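PDB 3EXR: RmpD (Hexulose-6-phosphate synthase) from Streptococcus mutans, which belongs to the HUMPS family of TIM-barrel proteins. Local coordinates for residues 22-27 and 50-55. Residues are numbered along the deposited sequence; the frame is centred on the assembly and turned at random.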
loop_
_atom_site.group_PDB
_atom_site.type_symbol
_atom_site.label_atom_id
_atom_site.label_comp_id
_atom_site.label_asym_id
_atom_site.label_seq_id
_atom_site.Cartn_x
_atom_site.Cartn_y
_atom_site.Cartn_z
ATOM N N THR A 22 9.516 -15.814 13.401
ATOM C CA THR A 22 9.323 -17.207 13.838
ATOM C C THR A 22 8.767 -18.052 12.700
ATOM O O THR A 22 9.214 -19.160 12.473
ATOM C CB THR A 22 8.453 -17.282 15.088
ATOM O OG1 THR A 22 9.129 -16.623 16.159
ATOM C CG2 THR A 22 8.228 -18.712 15.538
ATOM N N ALA A 23 7.801 -17.508 11.969
ATOM C CA ALA A 23 7.214 -18.253 10.841
ATOM C C ALA A 23 8.260 -18.488 9.739
ATOM O O ALA A 23 8.354 -19.596 9.160
ATOM C CB ALA A 23 6.004 -17.535 10.283
ATOM N N ALA A 24 9.044 -17.458 9.425
ATOM C CA ALA A 24 10.086 -17.561 8.393
ATOM C C ALA A 24 11.105 -18.634 8.697
ATOM O O ALA A 24 11.454 -19.441 7.826
ATOM C CB ALA A 24 10.802 -16.237 8.216
ATOM N N VAL A 25 11.560 -18.664 9.937
ATOM C CA VAL A 25 12.536 -19.674 10.351
ATOM C C VAL A 25 11.941 -21.085 10.273
ATOM O O VAL A 25 12.643 -22.028 9.932
ATOM C CB VAL A 25 13.112 -19.350 11.752
ATOM C CG1 VAL A 25 13.975 -20.518 12.290
ATOM C CG2 VAL A 25 13.953 -18.089 11.683
ATOM N N SER A 26 10.643 -21.218 10.555
ATOM C CA SER A 26 9.982 -22.535 10.536
ATOM C C SER A 26 9.917 -23.188 9.168
ATOM O O SER A 26 9.887 -24.415 9.087
ATOM C CB SER A 26 8.575 -22.463 11.151
ATOM O OG SER A 26 7.632 -21.823 10.297
ATOM N N VAL A 27 9.819 -22.382 8.103
ATOM C CA VAL A 27 9.630 -22.897 6.741
ATOM C C VAL A 27 10.711 -22.524 5.730
ATOM O O VAL A 27 10.745 -23.069 4.626
ATOM C CB VAL A 27 8.254 -22.504 6.119
ATOM C CG1 VAL A 27 7.103 -23.000 6.938
ATOM C CG2 VAL A 27 8.130 -21.018 5.868
ATOM N N GLU A 50 15.973 -6.917 5.906
ATOM C CA GLU A 50 17.389 -7.170 6.176
ATOM C C GLU A 50 17.625 -8.399 7.090
ATOM O O GLU A 50 18.547 -9.182 6.868
ATOM C CB GLU A 50 18.026 -5.909 6.759
ATOM C CG GLU A 50 19.536 -5.950 6.834
ATOM C CD GLU A 50 20.186 -4.594 7.110
ATOM O OE1 GLU A 50 19.562 -3.559 6.856
ATOM O OE2 GLU A 50 21.360 -4.588 7.546
ATOM N N VAL A 51 16.777 -8.570 8.089
ATOM C CA VAL A 51 16.859 -9.736 8.973
ATOM C C VAL A 51 16.618 -11.005 8.148
ATOM O O VAL A 51 17.340 -11.975 8.317
ATOM C CB VAL A 51 15.859 -9.633 10.140
ATOM C CG1 VAL A 51 15.757 -10.938 10.919
ATOM C CG2 VAL A 51 16.235 -8.453 11.067
ATOM N N LEU A 52 15.631 -10.961 7.266
ATOM C CA LEU A 52 15.327 -12.124 6.440
ATOM C C LEU A 52 16.489 -12.440 5.512
ATOM O O LEU A 52 16.809 -13.601 5.316
ATOM C CB LEU A 52 14.044 -11.943 5.653
ATOM C CG LEU A 52 12.776 -11.862 6.485
ATOM C CD1 LEU A 52 11.600 -11.451 5.638
ATOM C CD2 LEU A 52 12.493 -13.207 7.177
ATOM N N ARG A 53 17.119 -11.406 4.951
ATOM C CA ARG A 53 18.271 -11.590 4.073
ATOM C C ARG A 53 19.440 -12.230 4.800
ATOM O O ARG A 53 20.106 -13.093 4.257
ATOM C CB ARG A 53 18.661 -10.280 3.415
ATOM C CG ARG A 53 19.939 -10.317 2.572
ATOM C CD ARG A 53 19.974 -11.395 1.525
ATOM N NE ARG A 53 19.086 -11.021 0.438
ATOM C CZ ARG A 53 18.380 -11.856 -0.312
ATOM N NH1 ARG A 53 18.410 -13.154 -0.071
ATOM N NH2 ARG A 53 17.599 -11.368 -1.270
ATOM N N SER A 54 19.649 -11.833 6.044
ATOM C CA SER A 54 20.696 -12.398 6.885
ATOM C C SER A 54 20.425 -13.895 7.189
ATOM O O SER A 54 21.330 -14.741 7.138
ATOM C CB SER A 54 20.769 -11.574 8.173
ATOM O OG SER A 54 21.812 -12.020 9.001
ATOM N N LEU A 55 19.185 -14.217 7.532
ATOM C CA LEU A 55 18.826 -15.591 7.803
ATOM C C LEU A 55 18.895 -16.473 6.556
ATOM O O LEU A 55 19.189 -17.675 6.675
ATOM C CB LEU A 55 17.403 -15.654 8.376
ATOM C CG LEU A 55 17.242 -15.120 9.807
ATOM C CD1 LEU A 55 15.767 -14.871 10.136
ATOM C CD2 LEU A 55 17.842 -16.127 10.762
#
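The methyl of Ala-24 meets one branch of Leu-52, CB to CD2 at 3.6 Å, and the next residue, Val-25, touches Leu-55, nearly a turn on from Leu-52, through CG2 and CD1, 4.0 Å apart. No hydrogen bond spans the gap; between the two segments the contact is made by these four apolar side chains, with 117 Å² buried in all, both sides summed. CB of Ala-24 points at the facing helix. Leu-52 leaves its own backbone across that direction, but chi1 of -66° sets CG opposite the carbonyl carbon; CD1 then continues the extended chain (chi2 170°), and CD2, the branch turned aside, is the methyl that meets Ala-24 CB.

Helices 17-27 and 47-55 belong to the outer layer of an eight-stranded TIM barrel, following its first and second strands. Ala-24 and Leu-52 form the buried half, and both also rest on Leu-12 of strand 7-12, while Leu-52 reaches Ile-61 of strand 60-67 as well.

Val-25 and Leu-55 make up the outer, exposed half, their side chains crossing at roughly a right angle. In Val-25 the touching methyl, CG2, lies beside the backbone N, whereas CG1 is turned opposite that nitrogen (chi1 171°).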